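Local coordinates for hyperpolarization-activated (Ih) channel (Strongylocentrotus purpuratus, PDB 2PTM), which probably conducts potassium as a hyperpolarization-activated channel and binds cyclic AMP through its C-terminal cyclic nucleotide-binding domain, at residues G81-L93 / H172-R184. Sequence-based numbering, arbitrary orientation.
Sequences GADSNFVTRVVTL and HFNQVLDEFPAMR
F86 packs on F180, at the end of helix 172-179, and on M183 of the following helix 181-192. Helices 84-93 and 172-179 run nearly antiparallel, at 171°, and their axes approach to 10.4 Å. The F86 side chain can be followed outward. CB sits squarely over the F180 ring, 3.8 Å from its centroid and almost on the normal, a CH-pi contact. The first torsion, with CG anti to the backbone N, places the ring so that its CD1 edge meets F180 and one face lies under M183. CG lies near M183 CE. The CD1 edge of the ring meets the face of F180, CD1 touching F180 CB and CD2, in an offset edge-to-face pair with planes at 80°. CE1 and CZ reach M183 CB and CG, and CE2 also meets CG. F86 CZ to M183 CG is tight at 3.3 Å. M183 CG lies over one face of the F86 ring, with M183 SD above it, 4.5 Å from the centroid, a Met-aromatic contact; V90 CG2 sits over the opposite face, nearer the rim. Were F86 cut back to an alanine, M183 CG and SD would probably lose the ring they rest on, and F180 its edge-on partner.

R89, bent at chi2 and chi3, lays CG on V176 CG1 before NH2 reaches E179 OE2 at 3.0 Å. The flat groups are moderately tilted against each other, and this salt bridge contains a weak, bent hydrogen bond (129°). E179 OE2 also accepts from F111 N of the second subunit, which joins the pair to the assembly. At the far end L93 lies against H172: CD1 touches H172 CB, while CD2 stands over the imidazole centre.

All of the chain's strands lie between the two segments, so the contact pairs the helix leading into the beta-roll with the helix leaving it, characteristic of the cyclic nucleotide-binding domain.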
ATOM      1  N   GLY A  81     -13.118  32.688   9.561  1.00 62.72           N
ATOM      2  CA  GLY A  81     -14.497  32.641   9.109  1.00 62.78           C
ATOM      3  C   GLY A  81     -14.827  31.419   8.272  1.00 61.09           C
ATOM      4  O   GLY A  81     -15.959  31.264   7.811  1.00 61.67           O
ATOM      5  N   ALA A  82     -13.835  30.552   8.074  1.00 56.10           N
ATOM      6  CA  ALA A  82     -14.017  29.337   7.291  1.00 51.03           C
ATOM      7  C   ALA A  82     -15.016  28.402   7.959  1.00 51.64           C
ATOM      8  O   ALA A  82     -15.223  28.465   9.170  1.00 51.70           O
ATOM      9  CB  ALA A  82     -12.679  28.622   7.102  1.00 47.40           C
ATOM     10  N   ASP A  83     -15.627  27.532   7.163  1.00 50.75           N
ATOM     11  CA  ASP A  83     -16.537  26.513   7.680  1.00 48.77           C
ATOM     12  C   ASP A  83     -15.749  25.552   8.566  1.00 47.84           C
ATOM     13  O   ASP A  83     -14.673  25.097   8.175  1.00 46.66           O
ATOM     14  CB  ASP A  83     -17.172  25.762   6.511  1.00 51.56           C
ATOM     15  CG  ASP A  83     -18.301  24.835   6.941  1.00 54.69           C
ATOM     16  OD1 ASP A  83     -18.150  24.107   7.945  1.00 54.76           O
ATOM     17  OD2 ASP A  83     -19.343  24.823   6.252  1.00 56.56           O
ATOM     18  N   SER A  84     -16.272  25.263   9.760  1.00 47.54           N
ATOM     19  CA  SER A  84     -15.631  24.335  10.700  1.00 47.26           C
ATOM     20  C   SER A  84     -15.306  22.987  10.064  1.00 42.96           C
ATOM     21  O   SER A  84     -14.286  22.366  10.386  1.00 41.44           O
ATOM     22  CB  SER A  84     -16.510  24.113  11.936  1.00 54.18           C
ATOM     23  OG  SER A  84     -16.385  25.187  12.858  1.00 61.16           O
ATOM     24  N   ASN A  85     -16.178  22.535   9.168  1.00 39.02           N
ATOM     25  CA  ASN A  85     -15.970  21.273   8.464  1.00 37.33           C
ATOM     26  C   ASN A  85     -14.796  21.358   7.497  1.00 36.51           C
ATOM     27  O   ASN A  85     -14.093  20.368   7.286  1.00 34.66           O
ATOM     28  CB  ASN A  85     -17.233  20.843   7.719  1.00 35.97           C
ATOM     29  CG  ASN A  85     -18.377  20.499   8.655  1.00 37.10           C
ATOM     30  OD1 ASN A  85     -18.166  19.972   9.751  1.00 38.06           O
ATOM     31  ND2 ASN A  85     -19.602  20.788   8.222  1.00 36.91           N
ATOM     32  N   PHE A  86     -14.603  22.532   6.894  1.00 37.33           N
ATOM     33  CA  PHE A  86     -13.427  22.780   6.050  1.00 37.40           C
ATOM     34  C   PHE A  86     -12.142  22.686   6.867  1.00 37.68           C
ATOM     35  O   PHE A  86     -11.221  21.950   6.505  1.00 37.98           O
ATOM     36  CB  PHE A  86     -13.505  24.144   5.334  1.00 37.18           C
ATOM     37  CG  PHE A  86     -12.249  24.501   4.546  1.00 38.81           C
ATOM     38  CD1 PHE A  86     -12.015  23.952   3.292  1.00 38.74           C
ATOM     39  CD2 PHE A  86     -11.313  25.377   5.061  1.00 39.60           C
ATOM     40  CE1 PHE A  86     -10.872  24.260   2.572  1.00 38.32           C
ATOM     41  CE2 PHE A  86     -10.165  25.704   4.342  1.00 42.55           C
ATOM     42  CZ  PHE A  86      -9.946  25.144   3.092  1.00 39.66           C
ATOM     43  N   VAL A  87     -12.080  23.427   7.970  1.00 37.13           N
ATOM     44  CA  VAL A  87     -10.891  23.401   8.815  1.00 36.42           C
ATOM     45  C   VAL A  87     -10.602  21.970   9.299  1.00 33.97           C
ATOM     46  O   VAL A  87      -9.469  21.499   9.242  1.00 32.32           O
ATOM     47  CB  VAL A  87     -11.025  24.342  10.021  1.00 38.67           C
ATOM     48  CG1 VAL A  87      -9.775  24.259  10.890  1.00 39.77           C
ATOM     49  CG2 VAL A  87     -11.272  25.772   9.555  1.00 43.17           C
ATOM     50  N   THR A  88     -11.632  21.269   9.757  1.00 31.48           N
ATOM     51  CA  THR A  88     -11.428  19.903  10.226  1.00 31.55           C
ATOM     52  C   THR A  88     -10.876  18.984   9.127  1.00 32.10           C
ATOM     53  O   THR A  88      -9.958  18.189   9.362  1.00 32.95           O
ATOM     54  CB  THR A  88     -12.714  19.319  10.832  1.00 34.04           C
ATOM     55  OG1 THR A  88     -13.005  20.007  12.056  1.00 36.39           O
ATOM     56  CG2 THR A  88     -12.540  17.831  11.113  1.00 33.17           C
ATOM     57  N   ARG A  89     -11.422  19.104   7.925  1.00 30.42           N
ATOM     58  CA  ARG A  89     -10.970  18.282   6.809  1.00 34.09           C
ATOM     59  C   ARG A  89      -9.490  18.520   6.506  1.00 32.16           C
ATOM     60  O   ARG A  89      -8.716  17.576   6.346  1.00 32.01           O
ATOM     61  CB  ARG A  89     -11.806  18.561   5.560  1.00 34.16           C
ATOM     62  CG  ARG A  89     -11.472  17.650   4.380  1.00 35.97           C
ATOM     63  CD  ARG A  89     -11.980  16.241   4.617  1.00 37.99           C
ATOM     64  NE  ARG A  89     -13.440  16.202   4.694  1.00 40.51           N
ATOM     65  CZ  ARG A  89     -14.149  15.124   5.014  0.50 42.02           C
ATOM     66  NH1 ARG A  89     -13.534  13.986   5.306  0.50 40.89           N
ATOM     67  NH2 ARG A  89     -15.475  15.185   5.044  0.50 41.98           N
ATOM     68  N   VAL A  90      -9.099  19.786   6.433  1.00 29.92           N
ATOM     69  CA  VAL A  90      -7.717  20.135   6.133  1.00 30.24           C
ATOM     70  C   VAL A  90      -6.757  19.603   7.187  1.00 31.56           C
ATOM     71  O   VAL A  90      -5.801  18.903   6.853  1.00 30.78           O
ATOM     72  CB  VAL A  90      -7.536  21.655   5.988  1.00 33.82           C
ATOM     73  CG1 VAL A  90      -6.052  22.012   5.858  1.00 34.63           C
ATOM     74  CG2 VAL A  90      -8.311  22.144   4.784  1.00 34.32           C
ATOM     75  N   VAL A  91      -7.018  19.914   8.455  1.00 33.13           N
ATOM     76  CA  VAL A  91      -6.076  19.542   9.507  1.00 33.14           C
ATOM     77  C   VAL A  91      -5.889  18.031   9.604  1.00 31.55           C
ATOM     78  O   VAL A  91      -4.831  17.574  10.011  1.00 31.78           O
ATOM     79  CB  VAL A  91      -6.425  20.132  10.908  1.00 34.91           C
ATOM     80  CG1 VAL A  91      -6.311  21.664  10.908  1.00 33.95           C
ATOM     81  CG2 VAL A  91      -7.798  19.680  11.389  1.00 36.13           C
ATOM     82  N   THR A  92      -6.902  17.259   9.226  1.00 32.57           N
ATOM     83  CA  THR A  92      -6.784  15.804   9.286  1.00 31.62           C
ATOM     84  C   THR A  92      -5.960  15.263   8.116  1.00 32.32           C
ATOM     85  O   THR A  92      -5.534  14.109   8.129  1.00 35.33           O
ATOM     86  CB  THR A  92      -8.161  15.103   9.297  1.00 35.74           C
ATOM     87  OG1 THR A  92      -8.849  15.373   8.072  1.00 35.40           O
ATOM     88  CG2 THR A  92      -9.006  15.571  10.474  1.00 35.97           C
ATOM     89  N   LEU A  93      -5.738  16.092   7.103  1.00 29.45           N
ATOM     90  CA  LEU A  93      -4.966  15.669   5.936  1.00 30.73           C
ATOM     91  C   LEU A  93      -3.557  16.254   5.877  1.00 29.62           C
ATOM     92  O   LEU A  93      -2.757  15.847   5.039  1.00 32.35           O
ATOM     93  CB  LEU A  93      -5.704  16.004   4.639  1.00 31.08           C
ATOM     94  CG  LEU A  93      -7.098  15.389   4.464  1.00 34.40           C
ATOM     95  CD1 LEU A  93      -7.703  15.862   3.163  1.00 34.53           C
ATOM     96  CD2 LEU A  93      -7.048  13.865   4.507  1.00 38.07           C
ATOM     97  N   HIS A 172      -5.138  15.700  -2.022  1.00 33.88           N
ATOM     98  CA  HIS A 172      -5.960  16.199  -0.918  1.00 35.13           C
ATOM     99  C   HIS A 172      -6.396  17.648  -1.135  1.00 36.30           C
ATOM    100  O   HIS A 172      -7.517  18.023  -0.796  1.00 37.74           O
ATOM    101  CB  HIS A 172      -5.219  16.073   0.419  1.00 33.12           C
ATOM    102  CG  HIS A 172      -4.855  14.667   0.782  1.00 34.11           C
ATOM    103  ND1 HIS A 172      -5.695  13.595   0.556  1.00 37.98           N
ATOM    104  CD2 HIS A 172      -3.750  14.155   1.376  1.00 33.86           C
ATOM    105  CE1 HIS A 172      -5.119  12.485   0.984  1.00 34.21           C
ATOM    106  NE2 HIS A 172      -3.936  12.797   1.484  1.00 37.22           N
ATOM    107  N   PHE A 173      -5.484  18.457  -1.669  1.00 34.26           N
ATOM    108  CA  PHE A 173      -5.758  19.845  -2.032  1.00 35.26           C
ATOM    109  C   PHE A 173      -6.985  19.911  -2.936  1.00 38.77           C
ATOM    110  O   PHE A 173      -7.941  20.649  -2.665  1.00 39.24           O
ATOM    111  CB  PHE A 173      -4.522  20.422  -2.736  1.00 34.72           C
ATOM    112  CG  PHE A 173      -4.684  21.830  -3.249  1.00 32.58           C
ATOM    113  CD1 PHE A 173      -4.364  22.917  -2.448  1.00 29.68           C
ATOM    114  CD2 PHE A 173      -5.111  22.064  -4.546  1.00 33.32           C
ATOM    115  CE1 PHE A 173      -4.483  24.217  -2.926  1.00 29.50           C
ATOM    116  CE2 PHE A 173      -5.240  23.361  -5.033  1.00 33.21           C
ATOM    117  CZ  PHE A 173      -4.924  24.442  -4.219  1.00 30.08           C
ATOM    118  N   ASN A 174      -6.967  19.125  -4.003  1.00 36.16           N
ATOM    119  CA  ASN A 174      -8.071  19.130  -4.949  1.00 40.07           C
ATOM    120  C   ASN A 174      -9.353  18.576  -4.335  1.00 41.20           C
ATOM    121  O   ASN A 174     -10.442  18.988  -4.697  1.00 42.90           O
ATOM    122  CB  ASN A 174      -7.693  18.381  -6.229  1.00 40.08           C
ATOM    123  CG  ASN A 174      -6.856  19.226  -7.169  1.00 42.33           C
ATOM    124  OD1 ASN A 174      -7.194  20.377  -7.459  1.00 43.71           O
ATOM    125  ND2 ASN A 174      -5.758  18.661  -7.653  1.00 43.12           N
ATOM    126  N   GLN A 175      -9.210  17.657  -3.387  1.00 42.81           N
ATOM    127  CA  GLN A 175     -10.355  17.103  -2.675  1.00 43.83           C
ATOM    128  C   GLN A 175     -11.061  18.160  -1.823  1.00 43.43           C
ATOM    129  O   GLN A 175     -12.270  18.347  -1.933  1.00 45.80           O
ATOM    130  CB  GLN A 175      -9.919  15.930  -1.792  1.00 49.14           C
ATOM    131  CG  GLN A 175      -9.553  14.665  -2.552  1.00 51.55           C
ATOM    132  CD  GLN A 175      -9.023  13.571  -1.636  1.00 55.94           C
ATOM    133  OE1 GLN A 175      -9.108  13.672  -0.409  1.00 54.36           O
ATOM    134  NE2 GLN A 175      -8.469  12.519  -2.232  1.00 57.36           N
ATOM    135  N   VAL A 176     -10.306  18.857  -0.980  1.00 41.98           N
ATOM    136  CA  VAL A 176     -10.908  19.819  -0.061  1.00 44.81           C
ATOM    137  C   VAL A 176     -11.504  21.040  -0.771  1.00 47.37           C
ATOM    138  O   VAL A 176     -12.500  21.605  -0.313  1.00 47.01           O
ATOM    139  CB  VAL A 176      -9.924  20.253   1.045  1.00 45.40           C
ATOM    140  CG1 VAL A 176      -9.295  19.031   1.684  1.00 47.73           C
ATOM    141  CG2 VAL A 176      -8.851  21.152   0.482  1.00 43.67           C
ATOM    142  N   LEU A 177     -10.903  21.431  -1.893  1.00 49.63           N
ATOM    143  CA  LEU A 177     -11.403  22.550  -2.691  1.00 49.22           C
ATOM    144  C   LEU A 177     -12.687  22.210  -3.441  1.00 50.22           C
ATOM    145  O   LEU A 177     -13.492  23.095  -3.743  1.00 47.71           O
ATOM    146  CB  LEU A 177     -10.340  23.020  -3.684  1.00 48.28           C
ATOM    147  CG  LEU A 177      -9.472  24.179  -3.200  1.00 51.88           C
ATOM    148  CD1 LEU A 177      -9.010  23.965  -1.775  1.00 47.48           C
ATOM    149  CD2 LEU A 177      -8.286  24.414  -4.134  1.00 54.49           C
ATOM    150  N   ASP A 178     -12.863  20.935  -3.767  1.00 51.39           N
ATOM    151  CA  ASP A 178     -14.094  20.490  -4.410  1.00 54.10           C
ATOM    152  C   ASP A 178     -15.199  20.425  -3.371  1.00 52.28           C
ATOM    153  O   ASP A 178     -16.335  20.824  -3.622  1.00 53.33           O
ATOM    154  CB  ASP A 178     -13.904  19.117  -5.055  1.00 59.47           C
ATOM    155  CG  ASP A 178     -13.121  19.186  -6.349  1.00 66.18           C
ATOM    156  OD1 ASP A 178     -12.788  20.309  -6.784  1.00 64.13           O
ATOM    157  OD2 ASP A 178     -12.840  18.116  -6.930  1.00 71.13           O
ATOM    158  N   GLU A 179     -14.852  19.920  -2.196  1.00 51.29           N
ATOM    159  CA  GLU A 179     -15.814  19.786  -1.119  1.00 51.12           C
ATOM    160  C   GLU A 179     -16.242  21.163  -0.632  1.00 50.52           C
ATOM    161  O   GLU A 179     -17.393  21.361  -0.248  1.00 51.38           O
ATOM    162  CB  GLU A 179     -15.223  18.963   0.028  1.00 48.85           C
ATOM    163  CG  GLU A 179     -16.242  18.521   1.059  1.00 48.14           C
ATOM    164  CD  GLU A 179     -15.688  17.508   2.038  1.00 48.82           C
ATOM    165  OE1 GLU A 179     -14.450  17.331   2.074  1.00 48.81           O
ATOM    166  OE2 GLU A 179     -16.494  16.893   2.774  1.00 46.00           O
ATOM    167  N   PHE A 180     -15.317  22.117  -0.671  1.00 47.56           N
ATOM    168  CA  PHE A 180     -15.605  23.476  -0.223  1.00 49.25           C
ATOM    169  C   PHE A 180     -15.183  24.522  -1.263  1.00 50.16           C
ATOM    170  O   PHE A 180     -14.149  25.171  -1.113  1.00 50.94           O
ATOM    171  CB  PHE A 180     -14.917  23.742   1.123  1.00 49.14           C
ATOM    172  CG  PHE A 180     -15.309  22.767   2.204  1.00 48.47           C
ATOM    173  CD1 PHE A 180     -16.437  22.989   2.981  1.00 47.90           C
ATOM    174  CD2 PHE A 180     -14.560  21.624   2.432  1.00 47.69           C
ATOM    175  CE1 PHE A 180     -16.807  22.088   3.971  1.00 47.42           C
ATOM    176  CE2 PHE A 180     -14.920  20.721   3.418  1.00 47.72           C
ATOM    177  CZ  PHE A 180     -16.046  20.953   4.188  1.00 48.07           C
ATOM    178  N   PRO A 181     -16.005  24.704  -2.312  1.00 52.09           N
ATOM    179  CA  PRO A 181     -15.647  25.539  -3.467  1.00 52.86           C
ATOM    180  C   PRO A 181     -15.366  26.992  -3.088  1.00 53.99           C
ATOM    181  O   PRO A 181     -14.544  27.639  -3.733  1.00 53.22           O
ATOM    182  CB  PRO A 181     -16.889  25.459  -4.365  1.00 53.07           C
ATOM    183  CG  PRO A 181     -17.672  24.272  -3.857  1.00 53.68           C
ATOM    184  CD  PRO A 181     -17.394  24.223  -2.392  1.00 52.08           C
ATOM    185  N   ALA A 182     -16.043  27.494  -2.060  1.00 56.03           N
ATOM    186  CA  ALA A 182     -15.821  28.865  -1.604  1.00 57.49           C
ATOM    187  C   ALA A 182     -14.346  29.109  -1.294  1.00 58.19           C
ATOM    188  O   ALA A 182     -13.830  30.207  -1.519  1.00 59.96           O
ATOM    189  CB  ALA A 182     -16.678  29.170  -0.385  1.00 57.70           C
ATOM    190  N   MET A 183     -13.672  28.078  -0.787  1.00 53.93           N
ATOM    191  CA  MET A 183     -12.255  28.182  -0.459  1.00 53.08           C
ATOM    192  C   MET A 183     -11.311  28.112  -1.670  1.00 50.13           C
ATOM    193  O   MET A 183     -10.172  28.583  -1.596  1.00 47.66           O
ATOM    194  CB  MET A 183     -11.860  27.151   0.596  1.00 57.18           C
ATOM    195  CG  MET A 183     -11.607  27.753   1.972  1.00 60.97           C
ATOM    196  SD  MET A 183     -12.984  28.691   2.657  1.00 61.83           S
ATOM    197  CE  MET A 183     -14.110  27.369   3.105  1.00 64.27           C
ATOM    198  N   ARG A 184     -11.770  27.526  -2.773  1.00 47.77           N
ATOM    199  CA  ARG A 184     -11.006  27.592  -4.011  1.00 45.82           C
ATOM    200  C   ARG A 184     -10.991  29.033  -4.483  1.00 44.61           C
ATOM    201  O   ARG A 184      -9.975  29.531  -4.975  1.00 42.63           O
ATOM    202  CB  ARG A 184     -11.610  26.708  -5.103  1.00 47.89           C
ATOM    203  CG  ARG A 184     -10.847  26.788  -6.423  1.00 52.61           C
ATOM    204  CD  ARG A 184     -11.326  25.760  -7.441  1.00 57.71           C
ATOM    205  NE  ARG A 184     -10.991  24.387  -7.059  1.00 61.31           N
ATOM    206  CZ  ARG A 184      -9.827  23.795  -7.321  1.00 63.67           C
ATOM    207  NH1 ARG A 184      -8.869  24.455  -7.962  1.00 65.33           N
ATOM    208  NH2 ARG A 184      -9.617  22.542  -6.940  1.00 63.15           N
TER